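PDB 4QO6: adenylate cyclase-like protein from Chlamydia trachomatis, which forms part of the inner-membrane ring of the chlamydial type III secretion system, this chain being a piece of its periplasmic region. Local coordinates for residues V18-F22 against E50-V55; E137-M141 against V158-N162. One frame throughout, in Å; residues are numbered along the deposited sequence.

Overall arrangement
The chain's centre lies between contact 1 and contact 2, whose own centres are about 46 Å apart and whose nearest atoms are about 34 Å apart. Contact 1 is complete before the chain reaches contact 2, and they share no helix, strand or sheet. Contact 1 joins the C-terminal part of helix 10-19 and the I19-F22 turn to helix 45-56, in the PD1 domain. Contact 2 sets the start of helix 137-150 against strand 157-161, the first strand of the BON domain's sheet. Each thus belongs to a separate small alpha/beta unit, with the PD2 domain, helices 71-83 and 110-123 and their sheet, in between, in keeping with the extended shape of this periplasmic region.

Contact 1 (V18-F22 against E50-V55); sequences VIQQF and ELLYKV
The F22 ring has L51 CB over the centre of one face, 3.9 Å from the centroid and 13° off the normal, a CH-pi contact. At the edge, near the ring plane, E50 CB approaches F22 CZ at 4.3 Å. F22 and L51 lie alongside, pointing opposite ways, and L51 CD1 lies over the same face, out toward the CD2 side, 3.7 Å from F22 CD2. In L51, chi1 (167°) directs the branch and chi2 (59°) sets CD1 itself. The type I turn from I19 to F22, with F22 N bonded to I19 O, brings the phenylalanine back toward helix 45-56. The two helices of the PD1 domain, 10-19 and 45-56, pack against each other here, and helix 45-56 touches strand 63-70 of the sheet through L51 and V55. Further along, V18 inserts its CG1 branch, 3.7 Å from V55 CG1 and 3.8 Å from K54 CB; the two valine side chains cross at about a right angle. On the outer side, the extended K54 chain carries NZ to 3.2 Å from Q21 OE1, while the other end of that amide, NE2, is hydrogen-bonded to H17 O.

Contact 2 (E137-M141 against V158-N162); sequences ESQVM and VSFTN
In the BON domain, the first turn of helix 137-150 lies against edge strand 157-161, where V140 packs on F160. V140 CG1 stands over the middle of the F160 ring, 3.8 Å from the centroid and only 5° off its normal, a CH-pi contact. It gets there with CG1 anti to the backbone N (chi1 179°). E137 CG approaches the same ring obliquely, 3.5 Å from F160 CD2, and the carboxylate beyond it is turned almost perpendicular to the ring. The short helix and strand segments run roughly antiparallel, at 148° with axes 7.9 Å apart, so E137, at the helix start, lies alongside the end of the strand. There N162 N donates a 2.7 Å hydrogen bond to E137 OE2, reaching it from above the carboxylate plane. A water also links the two residues, donating to N162 OD1 and weakly to E137 OE2. Y106 of strand 100-107 touches E137, F160 and N162, bringing the neighbouring PD2 domain up to this corner. Toward the other end of the strand, M141 SD lies 3.6 Å from V158 O, and the bend at chi3 turns CE toward F160 N, 3.4 Å away.

Contact 1 (V18-F22 against E50-V55)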
ATOM      1  N   VAL A  18      30.665  -9.950  -7.768  1.00 25.90           N
ATOM      2  CA  VAL A  18      29.561 -10.775  -7.343  1.00 22.92           C
ATOM      3  C   VAL A  18      28.594  -9.902  -6.539  1.00 22.74           C
ATOM      4  O   VAL A  18      27.461  -9.685  -6.953  1.00 23.00           O
ATOM      5  CB  VAL A  18      30.046 -11.976  -6.554  1.00 22.43           C
ATOM      6  CG1 VAL A  18      28.879 -12.880  -6.224  1.00 25.43           C
ATOM      7  CG2 VAL A  18      31.047 -12.807  -7.340  1.00 23.52           C
ATOM      8  N   ILE A  19      29.020  -9.380  -5.396  1.00 23.62           N
ATOM      9  CA  ILE A  19      28.027  -8.869  -4.439  1.00 24.48           C
ATOM     10  C   ILE A  19      27.282  -7.610  -4.940  1.00 24.94           C
ATOM     11  O   ILE A  19      26.113  -7.414  -4.596  1.00 19.47           O
ATOM     12  CB  ILE A  19      28.609  -8.688  -3.033  1.00 29.66           C
ATOM     13  CG1 ILE A  19      29.635  -7.571  -2.995  1.00 32.77           C
ATOM     14  CG2 ILE A  19      29.204  -9.994  -2.530  1.00 29.83           C
ATOM     15  CD1 ILE A  19      29.547  -6.826  -1.698  1.00 37.01           C
ATOM     16  N   GLN A  20      27.895  -6.862  -5.884  1.00 26.95           N
ATOM     17  CA  GLN A  20      27.267  -5.674  -6.552  1.00 26.86           C
ATOM     18  C   GLN A  20      25.966  -5.993  -7.240  1.00 24.60           C
ATOM     19  O   GLN A  20      25.111  -5.119  -7.412  1.00 24.35           O
ATOM     20  CB  GLN A  20      28.194  -5.047  -7.603  1.00 29.77           C
ATOM     21  CG  GLN A  20      28.354  -5.851  -8.896  1.00 34.09           C
ATOM     22  CD  GLN A  20      29.033  -5.054 -10.032  1.00 40.39           C
ATOM     23  OE1 GLN A  20      30.260  -5.086 -10.167  1.00 39.27           O
ATOM     24  NE2 GLN A  20      28.228  -4.320 -10.834  1.00 36.42           N
ATOM     25  N   GLN A  21      25.804  -7.253  -7.634  1.00 22.80           N
ATOM     26  CA  GLN A  21      24.556  -7.675  -8.245  1.00 25.44           C
ATOM     27  C   GLN A  21      23.384  -7.833  -7.281  1.00 26.75           C
ATOM     28  O   GLN A  21      22.254  -8.095  -7.720  1.00 32.86           O
ATOM     29  CB  GLN A  21      24.788  -8.963  -9.032  1.00 26.19           C
ATOM     30  CG  GLN A  21      25.954  -8.806 -10.063  1.00 26.41           C
ATOM     31  CD  GLN A  21      26.324 -10.132 -10.701  1.00 30.77           C
ATOM     32  OE1 GLN A  21      25.423 -10.847 -11.199  1.00 29.77           O
ATOM     33  NE2 GLN A  21      27.633 -10.504 -10.660  1.00 29.04           N
ATOM     34  N   PHE A  22      23.659  -7.726  -5.974  1.00 26.75           N
ATOM     35  CA  PHE A  22      22.693  -7.969  -4.897  1.00 21.26           C
ATOM     36  C   PHE A  22      22.762  -6.722  -4.043  1.00 18.71           C
ATOM     37  O   PHE A  22      23.599  -6.569  -3.149  1.00 18.86           O
ATOM     38  CB  PHE A  22      23.129  -9.208  -4.183  1.00 22.53           C
ATOM     39  CG  PHE A  22      23.164 -10.445  -5.083  1.00 22.57           C
ATOM     40  CD1 PHE A  22      22.000 -11.154  -5.374  1.00 23.72           C
ATOM     41  CD2 PHE A  22      24.337 -10.905  -5.599  1.00 21.63           C
ATOM     42  CE1 PHE A  22      22.039 -12.284  -6.185  1.00 24.36           C
ATOM     43  CE2 PHE A  22      24.383 -12.032  -6.426  1.00 21.43           C
ATOM     44  CZ  PHE A  22      23.245 -12.721  -6.718  1.00 21.99           C
ATOM     45  N   GLU A  50      21.708 -18.219  -5.697  1.00 25.34           N
ATOM     46  CA  GLU A  50      22.592 -17.666  -6.717  1.00 28.72           C
ATOM     47  C   GLU A  50      23.781 -16.960  -6.056  1.00 29.42           C
ATOM     48  O   GLU A  50      24.934 -17.180  -6.455  1.00 24.43           O
ATOM     49  CB  GLU A  50      21.891 -16.665  -7.635  1.00 32.31           C
ATOM     50  CG  GLU A  50      21.221 -17.202  -8.901  1.00 37.89           C
ATOM     51  CD  GLU A  50      20.257 -16.161  -9.494  1.00 43.52           C
ATOM     52  OE1 GLU A  50      20.599 -14.950  -9.463  1.00 55.01           O
ATOM     53  OE2 GLU A  50      19.159 -16.511  -9.972  1.00 41.16           O
ATOM     54  N   LEU A  51      23.492 -16.136  -5.040  1.00 26.81           N
ATOM     55  CA  LEU A  51      24.546 -15.385  -4.371  1.00 27.15           C
ATOM     56  C   LEU A  51      25.558 -16.314  -3.759  1.00 27.67           C
ATOM     57  O   LEU A  51      26.742 -16.185  -4.032  1.00 24.73           O
ATOM     58  CB  LEU A  51      23.982 -14.422  -3.337  1.00 24.35           C
ATOM     59  CG  LEU A  51      24.918 -13.778  -2.334  1.00 25.97           C
ATOM     60  CD1 LEU A  51      26.043 -12.957  -2.983  1.00 27.03           C
ATOM     61  CD2 LEU A  51      24.070 -12.958  -1.351  1.00 24.79           C
ATOM     62  N   LEU A  52      25.080 -17.253  -2.947  1.00 27.98           N
ATOM     63  CA  LEU A  52      25.976 -18.165  -2.234  1.00 32.95           C
ATOM     64  C   LEU A  52      26.843 -19.044  -3.135  1.00 32.97           C
ATOM     65  O   LEU A  52      27.963 -19.360  -2.797  1.00 29.91           O
ATOM     66  CB  LEU A  52      25.240 -19.094  -1.292  1.00 33.08           C
ATOM     67  CG  LEU A  52      24.419 -18.392  -0.229  1.00 37.88           C
ATOM     68  CD1 LEU A  52      23.456 -19.431   0.343  1.00 37.70           C
ATOM     69  CD2 LEU A  52      25.288 -17.745   0.840  1.00 36.88           C
ATOM     70  N   TYR A  53      26.285 -19.503  -4.226  1.00 36.19           N
ATOM     71  CA  TYR A  53      27.033 -20.367  -5.119  1.00 40.15           C
ATOM     72  C   TYR A  53      28.040 -19.621  -5.984  1.00 34.98           C
ATOM     73  O   TYR A  53      29.061 -20.208  -6.336  1.00 34.08           O
ATOM     74  CB  TYR A  53      26.103 -21.271  -5.949  1.00 41.10           C
ATOM     75  CG  TYR A  53      25.821 -22.508  -5.134  1.00 49.82           C
ATOM     76  CD1 TYR A  53      24.987 -22.445  -4.005  1.00 51.62           C
ATOM     77  CD2 TYR A  53      26.451 -23.734  -5.424  1.00 57.85           C
ATOM     78  CE1 TYR A  53      24.762 -23.553  -3.215  1.00 50.87           C
ATOM     79  CE2 TYR A  53      26.217 -24.859  -4.638  1.00 56.41           C
ATOM     80  CZ  TYR A  53      25.373 -24.750  -3.539  1.00 56.07           C
ATOM     81  OH  TYR A  53      25.121 -25.838  -2.754  1.00 65.37           O
ATOM     82  N   LYS A  54      27.753 -18.367  -6.330  1.00 31.41           N
ATOM     83  CA  LYS A  54      28.740 -17.531  -7.005  1.00 29.39           C
ATOM     84  C   LYS A  54      29.889 -17.143  -6.134  1.00 29.13           C
ATOM     85  O   LYS A  54      30.995 -17.119  -6.616  1.00 28.15           O
ATOM     86  CB  LYS A  54      28.133 -16.298  -7.593  1.00 30.65           C
ATOM     87  CG  LYS A  54      27.143 -16.588  -8.704  1.00 33.80           C
ATOM     88  CD  LYS A  54      26.605 -15.266  -9.234  1.00 36.64           C
ATOM     89  CE  LYS A  54      25.958 -15.413 -10.600  1.00 37.82           C
ATOM     90  NZ  LYS A  54      25.442 -14.076 -10.997  1.00 40.86           N
ATOM     91  N   VAL A  55      29.673 -16.825  -4.858  1.00 31.03           N
ATOM     92  CA  VAL A  55      30.835 -16.474  -4.023  1.00 34.05           C
ATOM     93  C   VAL A  55      31.646 -17.740  -3.700  1.00 37.02           C
ATOM     94  O   VAL A  55      32.866 -17.721  -3.685  1.00 34.97           O
ATOM     95  CB  VAL A  55      30.487 -15.729  -2.714  1.00 32.70           C
ATOM     96  CG1 VAL A  55      29.725 -14.463  -3.017  1.00 35.01           C
ATOM     97  CG2 VAL A  55      29.697 -16.615  -1.791  1.00 35.10           C
TER

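Contact 2 (E137-M141 against V158-N162)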
ATOM      1  N   GLU A 137      -9.733   5.214   6.376  1.00 32.25           N
ATOM      2  CA  GLU A 137     -11.053   5.561   5.822  1.00 36.62           C
ATOM      3  C   GLU A 137     -11.650   6.870   6.358  1.00 34.29           C
ATOM      4  O   GLU A 137     -12.079   7.703   5.585  1.00 32.24           O
ATOM      5  CB  GLU A 137     -12.042   4.396   5.962  1.00 37.34           C
ATOM      6  CG  GLU A 137     -11.801   3.294   4.929  1.00 40.00           C
ATOM      7  CD  GLU A 137     -12.457   1.956   5.267  1.00 43.00           C
ATOM      8  OE1 GLU A 137     -13.178   1.851   6.298  1.00 38.03           O
ATOM      9  OE2 GLU A 137     -12.267   1.002   4.469  1.00 40.90           O
ATOM     10  N   SER A 138     -11.610   7.081   7.668  1.00 37.68           N
ATOM     11  CA  SER A 138     -12.047   8.344   8.247  1.00 37.81           C
ATOM     12  C   SER A 138     -11.341   9.549   7.598  1.00 38.40           C
ATOM     13  O   SER A 138     -11.953  10.583   7.419  1.00 41.01           O
ATOM     14  CB  SER A 138     -11.862   8.363   9.773  1.00 40.57           C
ATOM     15  OG  SER A 138     -10.500   8.510  10.138  1.00 40.20           O
ATOM     16  N   GLN A 139     -10.076   9.421   7.211  1.00 39.24           N
ATOM     17  CA  GLN A 139      -9.378  10.539   6.550  1.00 35.41           C
ATOM     18  C   GLN A 139      -9.840  10.796   5.117  1.00 34.89           C
ATOM     19  O   GLN A 139      -9.942  11.949   4.676  1.00 33.50           O
ATOM     20  CB  GLN A 139      -7.854  10.353   6.595  1.00 34.85           C
ATOM     21  CG  GLN A 139      -7.297  10.605   7.984  1.00 39.29           C
ATOM     22  CD  GLN A 139      -5.858  10.111   8.189  1.00 45.82           C
ATOM     23  OE1 GLN A 139      -5.115   9.852   7.227  1.00 45.49           O
ATOM     24  NE2 GLN A 139      -5.463   9.973   9.464  1.00 46.09           N
ATOM     25  N   VAL A 140     -10.116   9.735   4.383  1.00 32.13           N
ATOM     26  CA  VAL A 140     -10.494   9.867   2.979  1.00 31.06           C
ATOM     27  C   VAL A 140     -11.874  10.485   2.889  1.00 34.61           C
ATOM     28  O   VAL A 140     -12.171  11.194   1.943  1.00 28.94           O
ATOM     29  CB  VAL A 140     -10.550   8.520   2.277  1.00 29.07           C
ATOM     30  CG1 VAL A 140     -10.978   8.690   0.820  1.00 29.06           C
ATOM     31  CG2 VAL A 140      -9.173   7.865   2.337  1.00 28.26           C
ATOM     32  N   MET A 141     -12.682  10.230   3.908  1.00 34.15           N
ATOM     33  CA  MET A 141     -14.038  10.687   3.931  1.00 39.93           C
ATOM     34  C   MET A 141     -14.094  12.207   4.196  1.00 38.82           C
ATOM     35  O   MET A 141     -14.843  12.882   3.529  1.00 37.86           O
ATOM     36  CB  MET A 141     -14.856   9.892   4.974  1.00 43.20           C
ATOM     37  CG  MET A 141     -16.211   9.445   4.443  1.00 45.60           C
ATOM     38  SD  MET A 141     -17.305   8.879   5.746  1.00 57.66           S
ATOM     39  CE  MET A 141     -16.861   7.139   5.928  1.00 57.53           C
ATOM     40  N   VAL A 158     -21.488  11.302   1.761  1.00 41.97           N
ATOM     41  CA  VAL A 158     -20.574  10.264   1.268  1.00 43.22           C
ATOM     42  C   VAL A 158     -20.231   9.250   2.360  1.00 39.73           C
ATOM     43  O   VAL A 158     -20.112   9.602   3.537  1.00 37.31           O
ATOM     44  CB  VAL A 158     -19.306  10.881   0.645  1.00 45.61           C
ATOM     45  CG1 VAL A 158     -18.501  11.663   1.680  1.00 49.45           C
ATOM     46  CG2 VAL A 158     -18.458   9.810   0.002  1.00 47.87           C
ATOM     47  N   SER A 159     -20.167   7.977   1.978  1.00 37.29           N
ATOM     48  CA  SER A 159     -19.496   6.975   2.808  1.00 36.11           C
ATOM     49  C   SER A 159     -18.328   6.371   2.049  1.00 32.23           C
ATOM     50  O   SER A 159     -18.286   6.370   0.820  1.00 35.31           O
ATOM     51  CB  SER A 159     -20.456   5.894   3.321  1.00 37.78           C
ATOM     52  OG  SER A 159     -20.845   5.009   2.298  1.00 37.17           O
ATOM     53  N   PHE A 160     -17.378   5.839   2.790  1.00 31.62           N
ATOM     54  CA  PHE A 160     -16.160   5.281   2.188  1.00 32.49           C
ATOM     55  C   PHE A 160     -15.650   4.048   2.930  1.00 34.04           C
ATOM     56  O   PHE A 160     -15.339   4.123   4.125  1.00 37.19           O
ATOM     57  CB  PHE A 160     -15.047   6.299   2.144  1.00 31.01           C
ATOM     58  CG  PHE A 160     -13.825   5.786   1.477  1.00 32.57           C
ATOM     59  CD1 PHE A 160     -13.785   5.674   0.091  1.00 28.50           C
ATOM     60  CD2 PHE A 160     -12.721   5.368   2.229  1.00 32.68           C
ATOM     61  CE1 PHE A 160     -12.679   5.161  -0.530  1.00 29.90           C
ATOM     62  CE2 PHE A 160     -11.598   4.872   1.592  1.00 32.46           C
ATOM     63  CZ  PHE A 160     -11.582   4.776   0.206  1.00 30.81           C
ATOM     64  N   THR A 161     -15.615   2.917   2.245  1.00 34.58           N
ATOM     65  CA  THR A 161     -15.018   1.700   2.811  1.00 39.78           C
ATOM     66  C   THR A 161     -14.355   0.886   1.698  1.00 37.03           C
ATOM     67  O   THR A 161     -14.947   0.691   0.649  1.00 33.14           O
ATOM     68  CB  THR A 161     -16.016   0.765   3.556  1.00 41.80           C
ATOM     69  OG1 THR A 161     -16.660  -0.080   2.624  1.00 42.33           O
ATOM     70  CG2 THR A 161     -17.099   1.521   4.334  1.00 46.70           C
ATOM     71  N   ASN A 162     -13.104   0.485   1.949  1.00 40.33           N
ATOM     72  CA  ASN A 162     -12.376  -0.453   1.153  1.00 36.89           C
ATOM     73  C   ASN A 162     -12.195  -0.005  -0.276  1.00 40.60           C
ATOM     74  O   ASN A 162     -12.290  -0.827  -1.190  1.00 39.06           O
ATOM     75  CB  ASN A 162     -13.013  -1.831   1.203  1.00 42.66           C
ATOM     76  CG  ASN A 162     -11.986  -2.939   0.995  1.00 54.63           C
ATOM     77  OD1 ASN A 162     -10.962  -3.009   1.704  1.00 57.48           O
ATOM     78  ND2 ASN A 162     -12.224  -3.786   0.001  1.00 61.83           N
TER
HETATM   79  O   HOH W   1     -11.957  -2.324   4.206  1.00 55.58           O